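Local coordinates for protein tyrosinase (Burkholderia thailandensis, PDB 5ZRD) that acts as a copper-dependent tyrosinase, a monophenol monooxygenase with a pair of copper ions in its active site that converts phenols to catechol derivatives, at residues D338-I343 / L367-P372; R179-G184 / E206-L211. All coordinates share one frame; numbering follows the deposited sequence.

Interaction 1: D338-I343 / L367-P372; sequences DRLDII and LNLTTP
Leu369, in a type I beta turn from Asn368 to Thr371, points toward the extended run 339-343 and makes a small apolar contact. Both segments belong to the one long loop that follows helix 315-334, so the contact folds this loop back on itself, away from the copper site. The two methyls of Leu369 divide the work. CD2 of Leu369 sits 4.0 Å from CD1 of Ile342 and 4.1 Å from CB of Leu340. CD1 of Leu369 instead approaches the backbone, 3.5 Å from the carbonyl O of Leu340. Leu369 and Ile342 slide past each other in opposite directions. The Ile342 side chain is extended about CB-CG1 (chi2 -166°), which carries its CD1 out against CD2 and CG of Leu369. Tyr250 of helix 250-254 packs on both Leu340 and Ile342.

The turn carries its own polar bonds. The backbone N of Thr371 donates to the O of Asn368 (3.2 Å), closing the turn. The N of Asn368 donates to OG1 of Thr371 over 2.9 Å, nearly straight at 162°. No hydrogen bond joins the two segments. Their direct contact therefore rests on van der Waals packing, while polar bonds within the turn hold the backbone that carries Leu369.

Interaction 2: R179-G184 / E206-L211; sequences RYPLSG and EKNTEL
Pro181 and Asn208 meet where a type VIa beta turn, Arg179 to Leu182, packs against helix 205-221. Both segments belong to the common central domain of tyrosinase. The cis peptide bond of the turn lies between Tyr180 and Pro181. A backbone hydrogen bond from the N of Leu182 to the O of Arg179 closes the turn around it.

The apolar packing centres on the proline ring. CD of Pro181 lies 3.7 Å from CB of Asn208. The ring and the asparagine side chain cross at about a right angle. CG of Pro181 also reaches CD1 of Leu211, one helical turn further on, at 4.3 Å. Tyr180 adds a second contact with this leucine: CE1 of Tyr180 lies 4.1 Å from CB of Leu211. Within the loop, CB of Pro181 lies over the centre of one face of the tyrosine ring.

Polar groups meet carbon across this contact, and no hydrogen bond joins the segments. The amide oxygen OD1 of Asn208 is 3.5 Å from CG of Pro181. The amide nitrogen ND2 gives its hydrogen bond to the backbone O of Phe202, which helps to fix the rotation of the buried amide. Phe202 also touches Pro181, Leu182 and Leu211. CD2 of Leu182 comes up to ND2 of Asn208.

Chi1 of 175° sends the Tyr180 ring out toward Leu211, and chi2 of -87° turns its edge to the helix backbone. There, the carbonyl O of Leu211 lies near the ring plane, 3.5 Å from CE1 of Tyr180.

In the fold
Interactions 1 and 2 lie on opposite sides of the chain's centre, with their own centres about 39 Å apart, and they do not touch. They share no helix or strand. Interaction 1 is a surface contact between two parts of the one long loop that follows helix 315-334. A second subunit packs on Asn368, and on Ile343 at the end of the first segment. Interaction 2 is partly buried. It sets a loop against helix 205-221, and no other protein chain touches its segments. Neither contact has a hydrogen bond across it. The first is mainly aliphatic, with one leucine at its middle. The second mixes proline, an aromatic edge and a buried amide.

Interaction 1: D338-I343 / L367-P372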
ATOM      1  N   ASP A 338      19.694  33.185 -26.226  1.00 34.42           N
ATOM      2  CA  ASP A 338      18.719  33.919 -25.377  1.00 36.20           C
ATOM      3  C   ASP A 338      17.317  33.367 -25.363  1.00 39.30           C
ATOM      4  O   ASP A 338      16.450  33.880 -24.686  1.00 42.81           O
ATOM      5  CB  ASP A 338      18.687  35.405 -25.745  1.00 35.41           C
ATOM      6  CG  ASP A 338      20.003  36.097 -25.492  1.00 36.41           C
ATOM      7  OD1 ASP A 338      20.231  36.508 -24.334  1.00 45.95           O
ATOM      8  OD2 ASP A 338      20.844  36.196 -26.409  1.00 35.75           O
ATOM      9  N   ARG A 339      17.060  32.313 -26.093  1.00 44.83           N
ATOM     10  CA  ARG A 339      15.751  31.706 -26.021  1.00 45.27           C
ATOM     11  C   ARG A 339      15.905  30.220 -26.320  1.00 41.59           C
ATOM     12  O   ARG A 339      16.770  29.799 -27.096  1.00 39.14           O
ATOM     13  CB  ARG A 339      14.741  32.343 -26.977  1.00 52.02           C
ATOM     14  CG  ARG A 339      15.230  32.508 -28.409  1.00 61.94           C
ATOM     15  CD  ARG A 339      14.207  33.292 -29.218  1.00 78.18           C
ATOM     16  NE  ARG A 339      14.293  33.059 -30.662  1.00 93.38           N
ATOM     17  CZ  ARG A 339      13.388  33.470 -31.559  1.00 98.46           C
ATOM     18  NH1 ARG A 339      13.607  33.295 -32.853  1.00 95.55           N
ATOM     19  NH2 ARG A 339      12.274  34.065 -31.164  1.00 98.36           N
ATOM     20  N   LEU A 340      15.055  29.475 -25.649  1.00 37.43           N
ATOM     21  CA  LEU A 340      14.894  28.070 -25.867  1.00 42.76           C
ATOM     22  C   LEU A 340      13.400  27.837 -26.061  1.00 41.87           C
ATOM     23  O   LEU A 340      12.580  28.616 -25.577  1.00 47.66           O
ATOM     24  CB  LEU A 340      15.433  27.289 -24.660  1.00 40.01           C
ATOM     25  CG  LEU A 340      16.941  27.384 -24.425  1.00 41.51           C
ATOM     26  CD1 LEU A 340      17.326  26.654 -23.147  1.00 45.56           C
ATOM     27  CD2 LEU A 340      17.716  26.801 -25.593  1.00 38.02           C
ATOM     28  N   ASP A 341      13.068  26.776 -26.760  1.00 42.01           N
ATOM     29  CA  ASP A 341      11.708  26.326 -26.809  1.00 46.30           C
ATOM     30  C   ASP A 341      11.763  24.806 -26.656  1.00 44.68           C
ATOM     31  O   ASP A 341      12.758  24.176 -26.945  1.00 42.28           O
ATOM     32  CB  ASP A 341      11.066  26.748 -28.137  1.00 52.39           C
ATOM     33  CG  ASP A 341      11.930  26.387 -29.344  1.00 56.25           C
ATOM     34  OD1 ASP A 341      12.854  27.155 -29.694  1.00 82.80           O
ATOM     35  OD2 ASP A 341      11.700  25.335 -29.946  1.00 69.45           O
ATOM     36  N   ILE A 342      10.654  24.265 -26.193  1.00 44.20           N
ATOM     37  CA  ILE A 342      10.434  22.892 -25.950  1.00 39.95           C
ATOM     38  C   ILE A 342       9.128  22.511 -26.639  1.00 40.90           C
ATOM     39  O   ILE A 342       8.160  23.226 -26.535  1.00 41.80           O
ATOM     40  CB  ILE A 342      10.412  22.687 -24.425  1.00 43.37           C
ATOM     41  CG1 ILE A 342      11.828  22.907 -23.883  1.00 39.69           C
ATOM     42  CG2 ILE A 342       9.836  21.331 -24.021  1.00 44.92           C
ATOM     43  CD1 ILE A 342      12.040  22.430 -22.491  1.00 39.25           C
ATOM     44  N   ILE A 343       9.115  21.415 -27.388  1.00 40.59           N
ATOM     45  CA  ILE A 343       7.878  20.956 -28.021  1.00 35.43           C
ATOM     46  C   ILE A 343       6.950  20.386 -26.962  1.00 35.28           C
ATOM     47  O   ILE A 343       7.274  19.371 -26.368  1.00 36.67           O
ATOM     48  CB  ILE A 343       8.197  19.900 -29.081  1.00 38.41           C
ATOM     49  CG1 ILE A 343       8.972  20.524 -30.241  1.00 36.78           C
ATOM     50  CG2 ILE A 343       6.939  19.177 -29.525  1.00 37.54           C
ATOM     51  CD1 ILE A 343       9.827  19.523 -30.995  1.00 34.96           C
ATOM     52  N   LEU A 367       7.190  18.661 -17.771  1.00 36.23           N
ATOM     53  CA  LEU A 367       8.422  19.381 -17.608  1.00 34.30           C
ATOM     54  C   LEU A 367       8.532  20.425 -18.719  1.00 35.95           C
ATOM     55  O   LEU A 367       8.324  20.100 -19.911  1.00 37.20           O
ATOM     56  CB  LEU A 367       9.605  18.412 -17.694  1.00 34.51           C
ATOM     57  CG  LEU A 367       9.517  17.184 -16.802  1.00 36.19           C
ATOM     58  CD1 LEU A 367      10.729  16.268 -16.986  1.00 38.56           C
ATOM     59  CD2 LEU A 367       9.407  17.606 -15.356  1.00 32.70           C
ATOM     60  N   ASN A 368       8.905  21.646 -18.327  1.00 34.61           N
ATOM     61  CA  ASN A 368       9.032  22.771 -19.258  1.00 38.29           C
ATOM     62  C   ASN A 368      10.058  23.792 -18.710  1.00 36.44           C
ATOM     63  O   ASN A 368      10.798  23.492 -17.762  1.00 35.87           O
ATOM     64  CB  ASN A 368       7.640  23.348 -19.510  1.00 41.89           C
ATOM     65  CG  ASN A 368       7.031  23.837 -18.217  1.00 40.11           C
ATOM     66  OD1 ASN A 368       7.592  24.730 -17.590  1.00 42.07           O
ATOM     67  ND2 ASN A 368       5.971  23.185 -17.764  1.00 38.21           N
ATOM     68  N   LEU A 369      10.140  24.985 -19.295  1.00 35.24           N
ATOM     69  CA  LEU A 369      11.231  25.951 -18.940  1.00 38.48           C
ATOM     70  C   LEU A 369      10.945  26.636 -17.601  1.00 38.86           C
ATOM     71  O   LEU A 369      11.817  27.316 -17.052  1.00 41.45           O
ATOM     72  CB  LEU A 369      11.377  26.999 -20.048  1.00 40.14           C
ATOM     73  CG  LEU A 369      11.787  26.436 -21.409  1.00 47.56           C
ATOM     74  CD1 LEU A 369      11.406  27.388 -22.531  1.00 54.65           C
ATOM     75  CD2 LEU A 369      13.268  26.120 -21.443  1.00 47.05           C
ATOM     76  N   THR A 370       9.730  26.414 -17.103  1.00 39.93           N
ATOM     77  CA  THR A 370       9.181  26.923 -15.841  1.00 41.05           C
ATOM     78  C   THR A 370       9.454  25.940 -14.697  1.00 38.40           C
ATOM     79  O   THR A 370       9.328  26.294 -13.539  1.00 36.51           O
ATOM     80  CB  THR A 370       7.675  27.191 -16.059  1.00 40.72           C
ATOM     81  OG1 THR A 370       7.664  28.549 -16.475  1.00 44.69           O
ATOM     82  CG2 THR A 370       6.754  27.007 -14.875  1.00 42.38           C
ATOM     83  N   THR A 371       9.768  24.686 -15.015  1.00 40.33           N
ATOM     84  CA  THR A 371       9.882  23.663 -13.968  1.00 36.81           C
ATOM     85  C   THR A 371      11.066  24.000 -13.059  1.00 33.28           C
ATOM     86  O   THR A 371      12.160  24.262 -13.551  1.00 30.04           O
ATOM     87  CB  THR A 371       9.997  22.254 -14.565  1.00 38.82           C
ATOM     88  OG1 THR A 371       8.888  22.022 -15.429  1.00 34.11           O
ATOM     89  CG2 THR A 371       9.999  21.171 -13.514  1.00 38.43           C
ATOM     90  N   PRO A 372      10.832  24.007 -11.728  1.00 33.75           N
ATOM     91  CA  PRO A 372      11.849  24.115 -10.686  1.00 34.64           C
ATOM     92  C   PRO A 372      12.998  23.125 -10.941  1.00 36.76           C
ATOM     93  O   PRO A 372      12.744  21.922 -11.159  1.00 33.42           O
ATOM     94  CB  PRO A 372      11.168  23.704  -9.374  1.00 36.08           C
ATOM     95  CG  PRO A 372       9.722  23.861  -9.648  1.00 37.49           C
ATOM     96  CD  PRO A 372       9.588  23.527 -11.115  1.00 36.15           C
TER

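Interaction 2: R179-G184 / E206-L211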
ATOM      1  N   ARG A 179      37.404   4.854 -10.306  1.00 29.69           N
ATOM      2  CA  ARG A 179      37.254   4.909 -11.727  1.00 30.47           C
ATOM      3  C   ARG A 179      37.748   3.589 -12.314  1.00 32.17           C
ATOM      4  O   ARG A 179      38.394   2.789 -11.621  1.00 29.95           O
ATOM      5  CB  ARG A 179      38.090   6.070 -12.269  1.00 31.77           C
ATOM      6  CG  ARG A 179      37.579   7.446 -11.843  1.00 29.36           C
ATOM      7  CD  ARG A 179      38.639   8.520 -11.971  1.00 30.91           C
ATOM      8  NE  ARG A 179      38.177   9.785 -11.383  1.00 30.67           N
ATOM      9  CZ  ARG A 179      38.977  10.804 -11.157  1.00 30.13           C
ATOM     10  NH1 ARG A 179      40.197  10.776 -11.665  1.00 30.16           N
ATOM     11  NH2 ARG A 179      38.582  11.826 -10.412  1.00 29.27           N
ATOM     12  N   TYR A 180      37.382   3.353 -13.563  1.00 32.42           N
ATOM     13  CA  TYR A 180      37.959   2.295 -14.346  1.00 31.69           C
ATOM     14  C   TYR A 180      39.466   2.285 -14.085  1.00 32.61           C
ATOM     15  O   TYR A 180      40.061   3.334 -14.110  1.00 30.59           O
ATOM     16  CB  TYR A 180      37.644   2.561 -15.810  1.00 33.28           C
ATOM     17  CG  TYR A 180      38.241   1.635 -16.829  1.00 34.67           C
ATOM     18  CD1 TYR A 180      39.511   1.861 -17.349  1.00 38.09           C
ATOM     19  CD2 TYR A 180      37.506   0.579 -17.343  1.00 36.55           C
ATOM     20  CE1 TYR A 180      40.069   1.015 -18.295  1.00 34.20           C
ATOM     21  CE2 TYR A 180      38.039  -0.269 -18.300  1.00 38.43           C
ATOM     22  CZ  TYR A 180      39.323  -0.043 -18.787  1.00 38.71           C
ATOM     23  OH  TYR A 180      39.813  -0.829 -19.788  1.00 41.34           O
ATOM     24  N   PRO A 181      40.069   1.122 -13.851  1.00 33.41           N
ATOM     25  CA  PRO A 181      39.446  -0.213 -14.113  1.00 32.31           C
ATOM     26  C   PRO A 181      38.952  -0.882 -12.828  1.00 29.71           C
ATOM     27  O   PRO A 181      38.739  -2.087 -12.807  1.00 30.52           O
ATOM     28  CB  PRO A 181      40.615  -1.040 -14.663  1.00 33.51           C
ATOM     29  CG  PRO A 181      41.749  -0.548 -13.792  1.00 33.34           C
ATOM     30  CD  PRO A 181      41.511   0.945 -13.622  1.00 32.04           C
ATOM     31  N   LEU A 182      38.738  -0.094 -11.788  1.00 33.14           N
ATOM     32  CA  LEU A 182      38.317  -0.615 -10.459  1.00 33.94           C
ATOM     33  C   LEU A 182      36.786  -0.628 -10.288  1.00 34.65           C
ATOM     34  O   LEU A 182      36.027   0.075 -10.989  1.00 29.93           O
ATOM     35  CB  LEU A 182      38.948   0.248  -9.364  1.00 35.28           C
ATOM     36  CG  LEU A 182      40.478   0.263  -9.321  1.00 33.84           C
ATOM     37  CD1 LEU A 182      40.974   0.974  -8.056  1.00 34.21           C
ATOM     38  CD2 LEU A 182      41.013  -1.153  -9.358  1.00 34.00           C
ATOM     39  N   SER A 183      36.368  -1.438  -9.305  1.00 32.39           N
ATOM     40  CA  SER A 183      35.006  -1.559  -8.875  1.00 31.10           C
ATOM     41  C   SER A 183      34.823  -0.984  -7.466  1.00 32.15           C
ATOM     42  O   SER A 183      35.669  -1.165  -6.551  1.00 29.24           O
ATOM     43  CB  SER A 183      34.595  -2.994  -8.920  1.00 34.41           C
ATOM     44  OG  SER A 183      33.212  -3.127  -8.647  1.00 34.92           O
ATOM     45  N   GLY A 184      33.689  -0.320  -7.258  1.00 32.19           N
ATOM     46  CA  GLY A 184      33.340   0.099  -5.891  1.00 31.09           C
ATOM     47  C   GLY A 184      31.899  -0.182  -5.507  1.00 27.13           C
ATOM     48  O   GLY A 184      31.340   0.549  -4.733  1.00 27.72           O
ATOM     49  N   GLU A 206      49.659   3.180 -11.151  1.00 49.75           N
ATOM     50  CA  GLU A 206      50.166   3.860 -12.352  1.00 55.86           C
ATOM     51  C   GLU A 206      49.642   3.123 -13.587  1.00 50.08           C
ATOM     52  O   GLU A 206      49.294   3.751 -14.567  1.00 54.96           O
ATOM     53  CB  GLU A 206      51.695   3.965 -12.392  1.00 66.15           C
ATOM     54  CG  GLU A 206      52.295   4.637 -11.164  1.00 88.29           C
ATOM     55  CD  GLU A 206      53.463   5.574 -11.442  1.00104.57           C
ATOM     56  OE1 GLU A 206      54.546   5.070 -11.828  1.00105.42           O
ATOM     57  OE2 GLU A 206      53.288   6.809 -11.274  1.00105.26           O
ATOM     58  N   LYS A 207      49.592   1.802 -13.520  1.00 46.02           N
ATOM     59  CA  LYS A 207      49.124   0.997 -14.633  1.00 43.95           C
ATOM     60  C   LYS A 207      47.620   1.259 -14.864  1.00 41.86           C
ATOM     61  O   LYS A 207      47.154   1.371 -16.019  1.00 38.80           O
ATOM     62  CB  LYS A 207      49.445  -0.463 -14.322  1.00 48.55           C
ATOM     63  CG  LYS A 207      48.723  -1.496 -15.171  1.00 55.71           C
ATOM     64  CD  LYS A 207      49.082  -1.459 -16.643  1.00 55.71           C
ATOM     65  CE  LYS A 207      49.023  -2.846 -17.247  1.00 62.42           C
ATOM     66  NZ  LYS A 207      48.958  -2.784 -18.722  1.00 65.70           N
ATOM     67  N   ASN A 208      46.885   1.389 -13.752  1.00 37.97           N
ATOM     68  CA  ASN A 208      45.462   1.677 -13.741  1.00 36.30           C
ATOM     69  C   ASN A 208      45.197   2.982 -14.507  1.00 36.46           C
ATOM     70  O   ASN A 208      44.392   2.979 -15.403  1.00 32.76           O
ATOM     71  CB  ASN A 208      44.919   1.671 -12.303  1.00 36.82           C
ATOM     72  CG  ASN A 208      44.876   0.273 -11.717  1.00 37.17           C
ATOM     73  OD1 ASN A 208      45.026  -0.715 -12.439  1.00 40.68           O
ATOM     74  ND2 ASN A 208      44.655   0.167 -10.419  1.00 38.82           N
ATOM     75  N   THR A 209      45.921   4.057 -14.185  1.00 37.99           N
ATOM     76  CA  THR A 209      45.840   5.348 -14.897  1.00 40.93           C
ATOM     77  C   THR A 209      46.170   5.203 -16.389  1.00 42.35           C
ATOM     78  O   THR A 209      45.567   5.884 -17.239  1.00 42.77           O
ATOM     79  CB  THR A 209      46.801   6.368 -14.274  1.00 41.27           C
ATOM     80  OG1 THR A 209      46.357   6.602 -12.951  1.00 38.17           O
ATOM     81  CG2 THR A 209      46.880   7.690 -15.004  1.00 39.69           C
ATOM     82  N   GLU A 210      47.142   4.364 -16.719  1.00 42.50           N
ATOM     83  CA  GLU A 210      47.443   4.100 -18.157  1.00 47.16           C
ATOM     84  C   GLU A 210      46.237   3.429 -18.823  1.00 41.60           C
ATOM     85  O   GLU A 210      45.828   3.840 -19.923  1.00 42.62           O
ATOM     86  CB  GLU A 210      48.722   3.266 -18.337  1.00 47.37           C
ATOM     87  CG  GLU A 210      49.988   4.047 -17.982  1.00 54.98           C
ATOM     88  CD  GLU A 210      51.277   3.239 -17.895  1.00 61.54           C
ATOM     89  OE1 GLU A 210      51.342   2.150 -18.489  1.00 57.00           O
ATOM     90  OE2 GLU A 210      52.213   3.708 -17.218  1.00 67.87           O
ATOM     91  N   LEU A 211      45.684   2.409 -18.167  1.00 37.18           N
ATOM     92  CA  LEU A 211      44.530   1.719 -18.712  1.00 37.48           C
ATOM     93  C   LEU A 211      43.361   2.701 -18.904  1.00 33.82           C
ATOM     94  O   LEU A 211      42.643   2.650 -19.939  1.00 34.14           O
ATOM     95  CB  LEU A 211      44.134   0.581 -17.769  1.00 38.81           C
ATOM     96  CG  LEU A 211      45.033  -0.659 -17.817  1.00 41.78           C
ATOM     97  CD1 LEU A 211      44.633  -1.646 -16.729  1.00 42.20           C
ATOM     98  CD2 LEU A 211      44.974  -1.340 -19.178  1.00 37.25           C
TER